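Local coordinates for capsid protein VP1 (Human polyomavirus 12, PDB 6Y5Z) that probably assembles as disulfide-linked pentamers into the icosahedral T=7 capsid of the virus, which attaches to and enters host cells, at residues N27-V32 / D177-Y182; T47-T50 / T54-P57; P63-A68 / S123-F128; Y108-R111 / G117-V120; V146-G151 / P183-S188. One frame throughout, in Å; residues are numbered along the deposited sequence.

Contact 1 (N27-V32 / D177-Y182); sequences NPRMGV and DKDGKY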
# COMPACT_ATOMS: atom_id res chain seq x y z
N ASN D 27 -20.83 -5.09 -19.92
CA ASN D 27 -20.37 -3.76 -20.36
C ASN D 27 -20.76 -2.73 -19.32
O ASN D 27 -21.79 -2.84 -18.64
CB ASN D 27 -20.90 -3.41 -21.75
CG ASN D 27 -20.10 -4.11 -22.82
OD1 ASN D 27 -18.88 -4.15 -22.72
ND2 ASN D 27 -20.78 -4.69 -23.79
N PRO D 28 -19.90 -1.70 -19.16
CA PRO D 28 -20.17 -0.65 -18.20
C PRO D 28 -21.36 0.22 -18.64
O PRO D 28 -21.66 0.32 -19.83
CB PRO D 28 -18.85 0.15 -18.19
CG PRO D 28 -18.30 -0.05 -19.54
CD PRO D 28 -18.71 -1.44 -19.97
N ARG D 29 -22.05 0.75 -17.64
CA ARG D 29 -23.21 1.66 -17.83
C ARG D 29 -22.86 2.99 -17.16
O ARG D 29 -23.29 3.22 -16.04
CB ARG D 29 -24.47 0.98 -17.27
CG ARG D 29 -24.75 -0.37 -17.90
CD ARG D 29 -25.18 -0.21 -19.35
NE ARG D 29 -25.37 -1.47 -20.05
CZ ARG D 29 -24.71 -1.89 -21.11
NH1 ARG D 29 -23.66 -1.24 -21.59
NH2 ARG D 29 -25.05 -3.05 -21.65
N MET D 30 -22.08 3.82 -17.85
CA MET D 30 -21.52 5.06 -17.27
C MET D 30 -22.43 6.26 -17.52
O MET D 30 -22.06 7.33 -17.10
CB MET D 30 -20.15 5.32 -17.87
CG MET D 30 -19.13 4.27 -17.44
SD MET D 30 -18.74 4.33 -15.65
CE MET D 30 -19.64 2.92 -15.03
N GLY D 31 -23.57 6.07 -18.18
CA GLY D 31 -24.50 7.15 -18.54
C GLY D 31 -24.82 7.11 -20.02
O GLY D 31 -26.02 7.11 -20.38
N VAL D 32 -23.80 7.08 -20.85
CA VAL D 32 -23.97 6.76 -22.30
C VAL D 32 -24.03 5.24 -22.35
O VAL D 32 -22.97 4.58 -22.41
CB VAL D 32 -22.92 7.40 -23.21
CG1 VAL D 32 -23.20 7.08 -24.67
CG2 VAL D 32 -22.87 8.91 -23.02
N ASP D 177 -32.38 -5.31 -10.33
CA ASP D 177 -33.16 -6.15 -11.28
C ASP D 177 -33.21 -5.51 -12.67
O ASP D 177 -33.91 -6.05 -13.53
CB ASP D 177 -34.54 -6.44 -10.71
CG ASP D 177 -35.41 -5.22 -10.49
OD1 ASP D 177 -34.99 -4.09 -10.86
OD2 ASP D 177 -36.49 -5.39 -9.90
N LYS D 178 -32.48 -4.42 -12.91
CA LYS D 178 -32.44 -3.78 -14.24
C LYS D 178 -31.04 -3.21 -14.48
O LYS D 178 -30.58 -2.38 -13.69
CB LYS D 178 -33.46 -2.65 -14.38
CG LYS D 178 -34.91 -3.03 -14.13
N ASP D 179 -30.46 -3.59 -15.60
CA ASP D 179 -29.13 -3.10 -16.04
C ASP D 179 -29.22 -1.61 -16.39
O ASP D 179 -30.15 -1.22 -17.14
CB ASP D 179 -28.66 -3.97 -17.20
CG ASP D 179 -27.34 -3.54 -17.77
OD1 ASP D 179 -26.31 -3.74 -17.07
OD2 ASP D 179 -27.34 -2.98 -18.88
N GLY D 180 -28.28 -0.79 -15.90
CA GLY D 180 -28.15 0.60 -16.35
C GLY D 180 -29.27 1.50 -15.87
O GLY D 180 -29.46 2.54 -16.53
N LYS D 181 -29.95 1.18 -14.77
CA LYS D 181 -31.09 1.99 -14.28
C LYS D 181 -30.95 2.37 -12.80
O LYS D 181 -31.70 3.25 -12.36
CB LYS D 181 -32.40 1.24 -14.49
CG LYS D 181 -32.68 0.86 -15.94
CD LYS D 181 -32.86 2.04 -16.87
CE LYS D 181 -33.31 1.64 -18.27
N TYR D 182 -30.09 1.68 -12.03
CA TYR D 182 -29.90 1.94 -10.59
C TYR D 182 -28.61 2.73 -10.43
O TYR D 182 -27.51 2.16 -10.64
CB TYR D 182 -29.81 0.62 -9.82
CG TYR D 182 -31.11 -0.12 -9.66
CD1 TYR D 182 -31.68 -0.83 -10.71
CD2 TYR D 182 -31.77 -0.13 -8.44
CE1 TYR D 182 -32.88 -1.50 -10.56
CE2 TYR D 182 -32.97 -0.81 -8.28
CZ TYR D 182 -33.53 -1.49 -9.34
OH TYR D 182 -34.74 -2.11 -9.16
O HOH W 1 -24.09 -4.43 -18.56
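The guanidinium of Arg29 meets the carboxylate of Asp179 at its edge, where Asp179 OD2 lies in the guanidinium plane 2.7 Å from Arg29 NE. One face of the same group carries water 1, 3.2 Å above the plane and off toward the rim, with Asn27 O beyond it on that side. The two flat groups are turned 76° against each other, and Arg29 NH2 stays 3.6 Å from Asp179 OD2, so a single N-H, that of NE, carries the salt bridge. The bond is nearly straight, 172° at the hydrogen, and uses the syn lone pair of Asp179 OD2. A bend at chi2 (-69°) folds the arginine chain and brings Arg29 NH1 back to the backbone, 3.1 Å from Pro28 O, which it approaches from above the carbonyl plane; Tyr40 OH is a further partner of NH1. Asp179 OD1 is held separately: water 1 donates to it at 2.8 Å and to Asn27 O at 2.8 Å, and the amide of Cys67 also reaches OD1. Nearer the backbone, Arg29 CB packs on Gly180 CA at 3.8 Å. Asp179 and Gly180 are the two central residues of a type II turn running from Lys178 to Lys181. The arrangement is a salt bridge between loops of the VP1 jelly roll, tying the start of the BC loop to a turn in the EF loop beside strand 66-71.

Contact 2 (T47-T50 / T54-P57); sequences TVAT and TDRP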
# COMPACT_ATOMS: atom_id res chain seq x y z
N THR D 47 -22.45 18.19 -15.39
CA THR D 47 -22.84 19.57 -14.99
C THR D 47 -23.07 19.59 -13.49
O THR D 47 -23.46 18.57 -12.91
CB THR D 47 -24.05 20.04 -15.81
OG1 THR D 47 -25.15 19.18 -15.52
CG2 THR D 47 -23.76 20.06 -17.30
N VAL D 48 -22.75 20.71 -12.86
CA VAL D 48 -22.80 20.87 -11.39
C VAL D 48 -23.95 21.80 -11.05
O VAL D 48 -24.12 22.84 -11.73
CB VAL D 48 -21.46 21.42 -10.89
CG1 VAL D 48 -21.50 21.76 -9.40
CG2 VAL D 48 -20.34 20.43 -11.20
N ALA D 49 -24.72 21.43 -10.03
CA ALA D 49 -25.91 22.17 -9.56
C ALA D 49 -25.53 23.59 -9.12
O ALA D 49 -24.41 23.80 -8.62
CB ALA D 49 -26.58 21.43 -8.45
N THR D 50 -26.44 24.53 -9.36
CA THR D 50 -26.28 25.95 -8.98
C THR D 50 -26.78 26.18 -7.55
O THR D 50 -26.52 27.29 -7.01
CB THR D 50 -27.00 26.87 -9.98
OG1 THR D 50 -28.39 26.55 -9.91
CG2 THR D 50 -26.47 26.73 -11.38
N THR D 54 -31.84 22.92 -6.73
CA THR D 54 -31.95 22.87 -8.21
C THR D 54 -31.08 21.75 -8.78
O THR D 54 -30.66 21.85 -9.92
CB THR D 54 -31.58 24.21 -8.84
OG1 THR D 54 -30.22 24.50 -8.50
CG2 THR D 54 -32.49 25.32 -8.37
N ASP D 55 -30.79 20.73 -7.98
CA ASP D 55 -29.85 19.66 -8.36
C ASP D 55 -30.66 18.61 -9.14
O ASP D 55 -31.39 17.83 -8.50
CB ASP D 55 -29.18 19.11 -7.11
CG ASP D 55 -28.08 18.11 -7.37
OD1 ASP D 55 -27.71 17.89 -8.53
OD2 ASP D 55 -27.60 17.58 -6.36
N ARG D 56 -30.58 18.67 -10.47
CA ARG D 56 -31.45 17.92 -11.41
C ARG D 56 -30.57 17.22 -12.43
O ARG D 56 -30.47 17.64 -13.57
CB ARG D 56 -32.44 18.87 -12.10
CG ARG D 56 -33.48 19.47 -11.18
CD ARG D 56 -34.28 20.61 -11.81
NE ARG D 56 -35.05 21.22 -10.74
CZ ARG D 56 -35.26 22.51 -10.53
NH1 ARG D 56 -34.77 23.42 -11.36
NH2 ARG D 56 -35.97 22.90 -9.48
N PRO D 57 -29.82 16.17 -12.03
CA PRO D 57 -28.85 15.56 -12.94
C PRO D 57 -29.54 14.83 -14.08
O PRO D 57 -30.48 14.07 -13.83
CB PRO D 57 -28.14 14.54 -12.06
CG PRO D 57 -29.16 14.20 -11.02
CD PRO D 57 -29.84 15.53 -10.72
O HOH W 2 -28.72 23.60 -11.11
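Thr50 and Thr54 meet hydroxyl to hydroxyl within the BC loop, the long excursion of the VP1 jelly roll between strands 9-26 and 66-71. Their side chains cross at about a right angle, and a hydrogen bond of 3.1 Å joins Thr50 OG1 to Thr54 OG1. In both threonines OG1 sits between the backbone N and the carbonyl carbon (chi1 62° and 61°), which turns each hydroxyl inward across the bend, while both CG2 methyls stand anti to their carbonyl carbons. Thr54 OG1 has a second hold on Ala51 O, inside the bend itself.

Ala49 and Asp55 form the other half of the contact. The methyl of Ala49 points at the opposing segment and lies against the base of Asp55, with Ala49 CB 3.7 Å from Asp55 CA. Asp55 CG is anti to the backbone N (chi1 -174°), and the carboxylate continues past the methyl to its main polar partner, His106 of a neighbouring subunit, which bonds to OD1. The loop closure therefore stands directly at a subunit interface of the pentamer. Between the two halves a water link completes the closure: water 2 accepts from Thr50 N at 3.0 Å and donates to Thr54 O at 2.9 Å.

Contact 3 (P63-A68 / S123-F128); sequences PYYSCA and STYHMF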
# COMPACT_ATOMS: atom_id res chain seq x y z
N PRO D 63 -23.06 7.32 -13.42
CA PRO D 63 -22.85 5.89 -13.60
C PRO D 63 -23.86 5.02 -12.86
O PRO D 63 -24.41 5.43 -11.83
CB PRO D 63 -21.43 5.66 -13.04
CG PRO D 63 -21.29 6.77 -12.01
CD PRO D 63 -22.00 7.95 -12.63
N TYR D 64 -24.08 3.84 -13.41
CA TYR D 64 -25.09 2.86 -12.96
C TYR D 64 -24.43 1.53 -12.67
O TYR D 64 -23.37 1.23 -13.23
CB TYR D 64 -26.17 2.65 -14.03
CG TYR D 64 -26.92 3.91 -14.36
CD1 TYR D 64 -28.04 4.26 -13.62
CD2 TYR D 64 -26.48 4.78 -15.33
CE1 TYR D 64 -28.70 5.44 -13.87
CE2 TYR D 64 -27.14 5.96 -15.59
CZ TYR D 64 -28.24 6.31 -14.83
OH TYR D 64 -28.89 7.50 -15.00
N TYR D 65 -25.11 0.69 -11.90
CA TYR D 65 -24.76 -0.75 -11.79
C TYR D 65 -25.07 -1.45 -13.11
O TYR D 65 -26.11 -1.17 -13.72
CB TYR D 65 -25.49 -1.41 -10.62
CG TYR D 65 -24.98 -0.98 -9.27
CD1 TYR D 65 -23.78 -1.46 -8.78
CD2 TYR D 65 -25.66 -0.06 -8.49
CE1 TYR D 65 -23.27 -1.04 -7.57
CE2 TYR D 65 -25.17 0.35 -7.26
CZ TYR D 65 -23.97 -0.14 -6.79
OH TYR D 65 -23.50 0.26 -5.57
N SER D 66 -24.18 -2.33 -13.53
CA SER D 66 -24.41 -3.37 -14.57
C SER D 66 -24.97 -4.62 -13.89
O SER D 66 -24.56 -4.96 -12.76
CB SER D 66 -23.14 -3.65 -15.30
OG SER D 66 -22.68 -2.49 -15.97
N CYS D 67 -25.83 -5.37 -14.58
CA CYS D 67 -26.29 -6.68 -14.07
C CYS D 67 -26.81 -7.55 -15.21
O CYS D 67 -27.22 -7.02 -16.24
CB CYS D 67 -27.32 -6.58 -12.96
SG CYS D 67 -28.84 -5.73 -13.46
N ALA D 68 -26.71 -8.85 -15.00
CA ALA D 68 -27.18 -9.85 -15.97
C ALA D 68 -27.61 -11.09 -15.20
O ALA D 68 -26.98 -11.44 -14.16
CB ALA D 68 -26.10 -10.14 -17.00
N SER D 123 -11.83 9.70 -8.94
CA SER D 123 -12.44 8.73 -8.01
C SER D 123 -12.71 7.41 -8.74
O SER D 123 -13.11 7.41 -9.91
CB SER D 123 -13.69 9.28 -7.41
OG SER D 123 -13.42 10.40 -6.56
N THR D 124 -12.41 6.31 -8.07
CA THR D 124 -12.62 4.95 -8.59
C THR D 124 -13.61 4.22 -7.71
O THR D 124 -13.66 4.41 -6.48
CB THR D 124 -11.30 4.21 -8.74
OG1 THR D 124 -10.68 4.12 -7.48
CG2 THR D 124 -10.37 4.90 -9.70
N TYR D 125 -14.42 3.39 -8.34
CA TYR D 125 -15.45 2.59 -7.65
C TYR D 125 -15.52 1.25 -8.39
O TYR D 125 -15.87 1.23 -9.58
CB TYR D 125 -16.79 3.30 -7.65
CG TYR D 125 -17.85 2.57 -6.88
CD1 TYR D 125 -17.93 2.70 -5.50
CD2 TYR D 125 -18.76 1.75 -7.52
CE1 TYR D 125 -18.87 2.01 -4.77
CE2 TYR D 125 -19.74 1.10 -6.80
CZ TYR D 125 -19.81 1.24 -5.43
OH TYR D 125 -20.75 0.56 -4.70
N HIS D 126 -15.09 0.20 -7.71
CA HIS D 126 -15.08 -1.16 -8.28
C HIS D 126 -15.97 -2.02 -7.41
O HIS D 126 -15.85 -1.94 -6.17
CB HIS D 126 -13.69 -1.76 -8.36
CG HIS D 126 -12.83 -1.06 -9.33
ND1 HIS D 126 -13.00 -1.19 -10.69
CD2 HIS D 126 -11.78 -0.22 -9.16
CE1 HIS D 126 -12.11 -0.46 -11.31
NE2 HIS D 126 -11.34 0.15 -10.39
N MET D 127 -16.87 -2.78 -8.01
CA MET D 127 -17.59 -3.80 -7.24
C MET D 127 -18.02 -4.91 -8.19
O MET D 127 -18.26 -4.66 -9.39
CB MET D 127 -18.78 -3.19 -6.50
CG MET D 127 -19.89 -2.78 -7.40
SD MET D 127 -21.02 -4.15 -7.56
CE MET D 127 -21.51 -4.18 -5.83
N PHE D 128 -18.05 -6.12 -7.66
CA PHE D 128 -18.68 -7.23 -8.39
C PHE D 128 -19.38 -8.11 -7.38
O PHE D 128 -19.06 -8.12 -6.18
CB PHE D 128 -17.69 -8.01 -9.23
CG PHE D 128 -16.73 -8.84 -8.45
CD1 PHE D 128 -15.57 -8.29 -7.93
CD2 PHE D 128 -16.97 -10.20 -8.26
CE1 PHE D 128 -14.68 -9.09 -7.22
CE2 PHE D 128 -16.06 -10.98 -7.58
CZ PHE D 128 -14.92 -10.42 -7.06
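Tyr65 and Tyr125 bring their polar ends together, with Tyr65 OH 2.9 Å from Tyr125 OH and the two side chains crossing at about a right angle. Tyr125 reaches that point with CG anti to the backbone N (chi1 -176°). Tyr65 OH is hydrogen-bonded most strongly to the carbonyl of Trp187.

The apolar contacts run along the same edge of the Tyr65 ring. Tyr65 CE1 is 4.2 Å from Tyr125 CE2 and 3.8 Å from Met127 CG, which lies in the ring plane. In a Met-aromatic contact, Met127 SD is 5.0 Å from the Tyr65 ring centroid and 75° off the ring normal, hence at the edge. Met127 is modelled in two conformers, so its contact, the sulfur position included, is less certain.

The CA atoms of Tyr65 and Met127 are 9.0 Å apart, consistent with an intervening strand. Strand 237-250 does pair with both 66-71 and 124-131, as the H strand of the jelly-roll CHEF sheet. Phe215 of a neighbouring subunit adds its ring to Tyr125 and packs on Met127. The chemistry implies a buried, mostly apolar bridge across the sheet, in which the Tyr65 hydroxyl is satisfied by a main-chain oxygen.

Contact 4 (Y108-R111 / G117-V120); sequences YMTR and GHPV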
# COMPACT_ATOMS: atom_id res chain seq x y z
N TYR D 108 -7.67 13.47 -28.35
CA TYR D 108 -8.02 14.90 -28.21
C TYR D 108 -8.32 15.16 -26.73
O TYR D 108 -9.47 14.95 -26.29
CB TYR D 108 -9.20 15.19 -29.14
CG TYR D 108 -9.68 16.61 -29.11
CD1 TYR D 108 -8.80 17.68 -29.12
CD2 TYR D 108 -11.03 16.87 -29.10
CE1 TYR D 108 -9.27 18.99 -29.13
CE2 TYR D 108 -11.51 18.17 -29.12
CZ TYR D 108 -10.63 19.22 -29.13
OH TYR D 108 -11.13 20.50 -29.13
N MET D 109 -7.28 15.55 -25.99
CA MET D 109 -7.21 15.58 -24.51
C MET D 109 -6.61 16.92 -24.05
O MET D 109 -5.96 17.58 -24.91
CB MET D 109 -6.34 14.40 -24.05
CG MET D 109 -6.98 13.06 -24.38
SD MET D 109 -5.87 11.63 -24.36
CE MET D 109 -5.74 11.30 -22.61
N THR D 110 -6.82 17.29 -22.80
CA THR D 110 -6.11 18.40 -22.12
C THR D 110 -4.61 18.13 -22.24
O THR D 110 -4.20 16.98 -22.11
CB THR D 110 -6.46 18.46 -20.62
OG1 THR D 110 -7.86 18.68 -20.53
CG2 THR D 110 -5.73 19.56 -19.89
N ARG D 111 -3.82 19.19 -22.33
CA ARG D 111 -2.36 19.05 -22.44
C ARG D 111 -1.69 20.21 -21.70
O ARG D 111 -2.26 21.31 -21.68
CB ARG D 111 -2.18 19.00 -23.96
CG ARG D 111 -0.75 18.90 -24.40
CD ARG D 111 -0.78 19.11 -25.90
NE ARG D 111 0.40 18.43 -26.32
CZ ARG D 111 0.86 18.38 -27.55
NH1 ARG D 111 0.21 19.01 -28.52
NH2 ARG D 111 1.95 17.70 -27.79
N GLY D 117 -1.34 13.99 -23.60
CA GLY D 117 -2.73 14.17 -23.18
C GLY D 117 -2.93 13.74 -21.74
O GLY D 117 -2.41 12.68 -21.36
N HIS D 118 -3.67 14.51 -20.95
CA HIS D 118 -3.89 14.16 -19.52
C HIS D 118 -4.79 12.95 -19.46
O HIS D 118 -5.94 12.99 -19.87
CB HIS D 118 -4.46 15.34 -18.74
CG HIS D 118 -3.53 16.48 -18.65
ND1 HIS D 118 -3.78 17.53 -17.78
CD2 HIS D 118 -2.33 16.72 -19.21
CE1 HIS D 118 -2.77 18.39 -17.86
NE2 HIS D 118 -1.88 17.92 -18.73
N PRO D 119 -4.33 11.81 -18.92
CA PRO D 119 -5.16 10.61 -18.91
C PRO D 119 -6.22 10.64 -17.82
O PRO D 119 -6.25 11.51 -16.96
CB PRO D 119 -4.12 9.51 -18.70
CG PRO D 119 -3.09 10.17 -17.82
CD PRO D 119 -2.99 11.59 -18.34
N VAL D 120 -7.07 9.61 -17.86
CA VAL D 120 -8.20 9.44 -16.92
C VAL D 120 -7.68 9.39 -15.49
O VAL D 120 -6.82 8.54 -15.17
CB VAL D 120 -9.02 8.19 -17.26
CG1 VAL D 120 -10.01 7.89 -16.16
CG2 VAL D 120 -9.75 8.37 -18.59
O HOH W 3 -7.29 15.32 -20.68
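Thr110 O accepts a hydrogen bond from His118 N at 2.8 Å with 158° at the hydrogen, supplemented by a CA-H...O contact from Gly117 CA to Thr110 O at 3.3 Å. Water 3 makes a second link between the same two backbones, accepting from Thr110 N at 2.9 Å and donating to His118 O at 2.8 Å.

The side chains of Thr110 and His118 continue the pairing outward. Thr110 CG2 lies over one face of the His118 imidazole, 3.9 Å from the ring centroid and 27° off the normal, a CH-pi contact displaced toward ND1. Thr110 OG1 is anti to the carbonyl carbon (chi1 -61°), which leaves CG2 anti to the backbone N. The backbone N of Arg111 lies over the same face, farther out. Both segments belong to the DE loop of the VP1 jelly roll, between strands 83-96 and 124-131, and here two limbs of one bend are laced together. Within the bend Thr112 OG1 is hydrogen-bonded to His118 NE2, so the imidazole is fixed at its outer nitrogen as well as covered on a face. Leu207 of a neighbouring subunit packs on His118. On the inner side Met109 CB rests on Gly117 CA at 3.7 Å.

Contact 5 (V146-G151 / P183-S188); sequences VQYPEG and PIETWS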
# COMPACT_ATOMS: atom_id res chain seq x y z
N VAL D 146 -31.75 15.98 -4.06
CA VAL D 146 -31.53 15.74 -5.52
C VAL D 146 -32.89 15.36 -6.14
O VAL D 146 -33.62 14.56 -5.54
CB VAL D 146 -30.47 14.67 -5.80
CG1 VAL D 146 -30.28 14.43 -7.29
CG2 VAL D 146 -29.13 15.00 -5.14
N GLN D 147 -33.16 15.92 -7.31
CA GLN D 147 -34.34 15.57 -8.15
C GLN D 147 -33.86 14.63 -9.26
O GLN D 147 -33.25 15.12 -10.24
CB GLN D 147 -34.96 16.85 -8.71
CG GLN D 147 -35.29 17.87 -7.64
CD GLN D 147 -35.79 19.15 -8.25
OE1 GLN D 147 -36.59 19.14 -9.19
NE2 GLN D 147 -35.27 20.27 -7.78
N TYR D 148 -34.09 13.34 -9.10
CA TYR D 148 -33.64 12.31 -10.08
C TYR D 148 -34.57 12.35 -11.28
O TYR D 148 -35.75 12.63 -11.15
CB TYR D 148 -33.49 10.94 -9.42
CG TYR D 148 -32.26 10.92 -8.56
CD1 TYR D 148 -30.99 10.97 -9.12
CD2 TYR D 148 -32.35 10.96 -7.17
CE1 TYR D 148 -29.86 11.02 -8.32
CE2 TYR D 148 -31.23 11.00 -6.36
CZ TYR D 148 -29.97 11.05 -6.94
OH TYR D 148 -28.85 11.13 -6.17
N PRO D 149 -34.03 12.10 -12.49
CA PRO D 149 -34.82 12.09 -13.72
C PRO D 149 -35.75 10.88 -13.76
O PRO D 149 -35.54 9.90 -13.06
CB PRO D 149 -33.77 12.03 -14.84
CG PRO D 149 -32.56 11.43 -14.19
CD PRO D 149 -32.60 11.82 -12.73
N GLU D 150 -36.78 10.95 -14.60
CA GLU D 150 -37.74 9.84 -14.82
C GLU D 150 -37.01 8.66 -15.47
O GLU D 150 -36.02 8.89 -16.19
CB GLU D 150 -38.91 10.29 -15.71
N GLY D 151 -37.49 7.45 -15.18
CA GLY D 151 -37.07 6.20 -15.83
C GLY D 151 -35.89 5.53 -15.14
O GLY D 151 -35.28 4.64 -15.78
N PRO D 183 -28.66 4.05 -10.16
CA PRO D 183 -27.42 4.83 -10.10
C PRO D 183 -26.54 4.40 -8.92
O PRO D 183 -27.04 4.12 -7.85
CB PRO D 183 -27.83 6.29 -9.87
CG PRO D 183 -29.34 6.31 -9.97
CD PRO D 183 -29.84 4.88 -9.89
N ILE D 184 -25.23 4.34 -9.12
CA ILE D 184 -24.38 3.93 -7.97
C ILE D 184 -24.48 4.99 -6.86
O ILE D 184 -24.36 4.64 -5.68
CB ILE D 184 -22.92 3.62 -8.37
CG1 ILE D 184 -22.16 4.87 -8.77
CG2 ILE D 184 -22.85 2.54 -9.45
CD1 ILE D 184 -20.66 4.63 -8.86
N GLU D 185 -24.73 6.26 -7.19
CA GLU D 185 -24.67 7.33 -6.16
C GLU D 185 -25.85 7.23 -5.18
O GLU D 185 -25.80 7.91 -4.17
CB GLU D 185 -24.52 8.72 -6.78
CG GLU D 185 -25.79 9.23 -7.41
CD GLU D 185 -25.71 10.67 -7.85
OE1 GLU D 185 -24.71 11.06 -8.51
OE2 GLU D 185 -26.68 11.40 -7.54
N THR D 186 -26.84 6.36 -5.42
CA THR D 186 -28.00 6.24 -4.50
C THR D 186 -28.10 4.85 -3.88
O THR D 186 -29.00 4.67 -3.09
CB THR D 186 -29.34 6.62 -5.16
OG1 THR D 186 -29.73 5.65 -6.15
CG2 THR D 186 -29.31 7.99 -5.79
N TRP D 187 -27.28 3.88 -4.28
CA TRP D 187 -27.50 2.47 -3.88
C TRP D 187 -26.19 1.78 -3.50
O TRP D 187 -25.24 1.80 -4.33
CB TRP D 187 -28.15 1.67 -5.01
CG TRP D 187 -29.53 2.09 -5.43
CD1 TRP D 187 -29.87 2.65 -6.62
CD2 TRP D 187 -30.74 1.94 -4.68
NE1 TRP D 187 -31.23 2.85 -6.67
CE2 TRP D 187 -31.79 2.41 -5.50
CE3 TRP D 187 -31.05 1.42 -3.42
CZ2 TRP D 187 -33.11 2.41 -5.06
CZ3 TRP D 187 -32.35 1.46 -2.98
CH2 TRP D 187 -33.37 1.93 -3.81
N SER D 188 -26.18 1.14 -2.35
CA SER D 188 -25.06 0.34 -1.81
C SER D 188 -25.51 -1.11 -1.80
O SER D 188 -26.68 -1.38 -1.53
CB SER D 188 -24.73 0.76 -0.41
OG SER D 188 -24.31 2.10 -0.37
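Tyr148 meets Glu185 OE2 at the edge of its hydroxyl end and lies against the methyl of Thr186. The phenol donates to Glu185 OE2, with Tyr148 OH and Glu185 OE2 2.6 Å apart. The acceptor lies in the plane of the ring, and it also sits close to the ring carbon beside the hydroxyl, Tyr148 CE1 to Glu185 OE2 being 3.3 Å. Ring and carboxylate planes are 78° apart, and the bond uses the anti lone pair of OE2, the one turned away from the other oxygen. Beyond CG the glutamate chain is extended (chi2 172°), which carries the carboxylate out to meet a side chain arriving from the opposite direction.

Thr186 packs against the same end of the tyrosine. Its methyl is close, with Thr186 CG2 3.2 Å from Tyr148 OH and 3.3 Å from Tyr148 CZ; methyl and acceptor oxygen approach the hydroxyl from directions about 107° apart. From within its own segment Val146 CG1 covers one face of the Tyr148 ring, 3.4 Å above the plane and offset toward the rim.

Glu185 OE2 takes a second bond, from His106 NE2 of a neighbouring subunit. Two donors thus converge on one oxygen of a buried side chain, which would be expected to stabilise a negative charge there. Residues 146-151 and 183-188 both belong to the EF loop, the large insertion between jelly-roll strands 124-131 and 197-204. The arrangement is an internal brace of that loop, placed where a pentamer neighbour's DE loop docks.

How the contacts relate
Contact 3 is the core, buried and with its centre about 4 Å from the centre of the chain; contact 5 is also buried but lies farther out, while contacts 2 and 4 are in peripheral loops, their centres about 25 and 27 Å from it. Chemistry follows place: contact 3 is mainly aromatic and apolar, contact 1 an ion pair, contact 5 a phenol-to-carboxylate hydrogen bond, and contacts 2 and 4 short-range loop closures aided by water. Contacts 1 and 3 share the strand 66-71 region, joined by Arg29 O to Tyr64 N. Contacts 2 and 5 dock through Asp55 O and Gln147 N, and their side chains Asp55 and Glu185 both bond His106 of one neighbouring subunit.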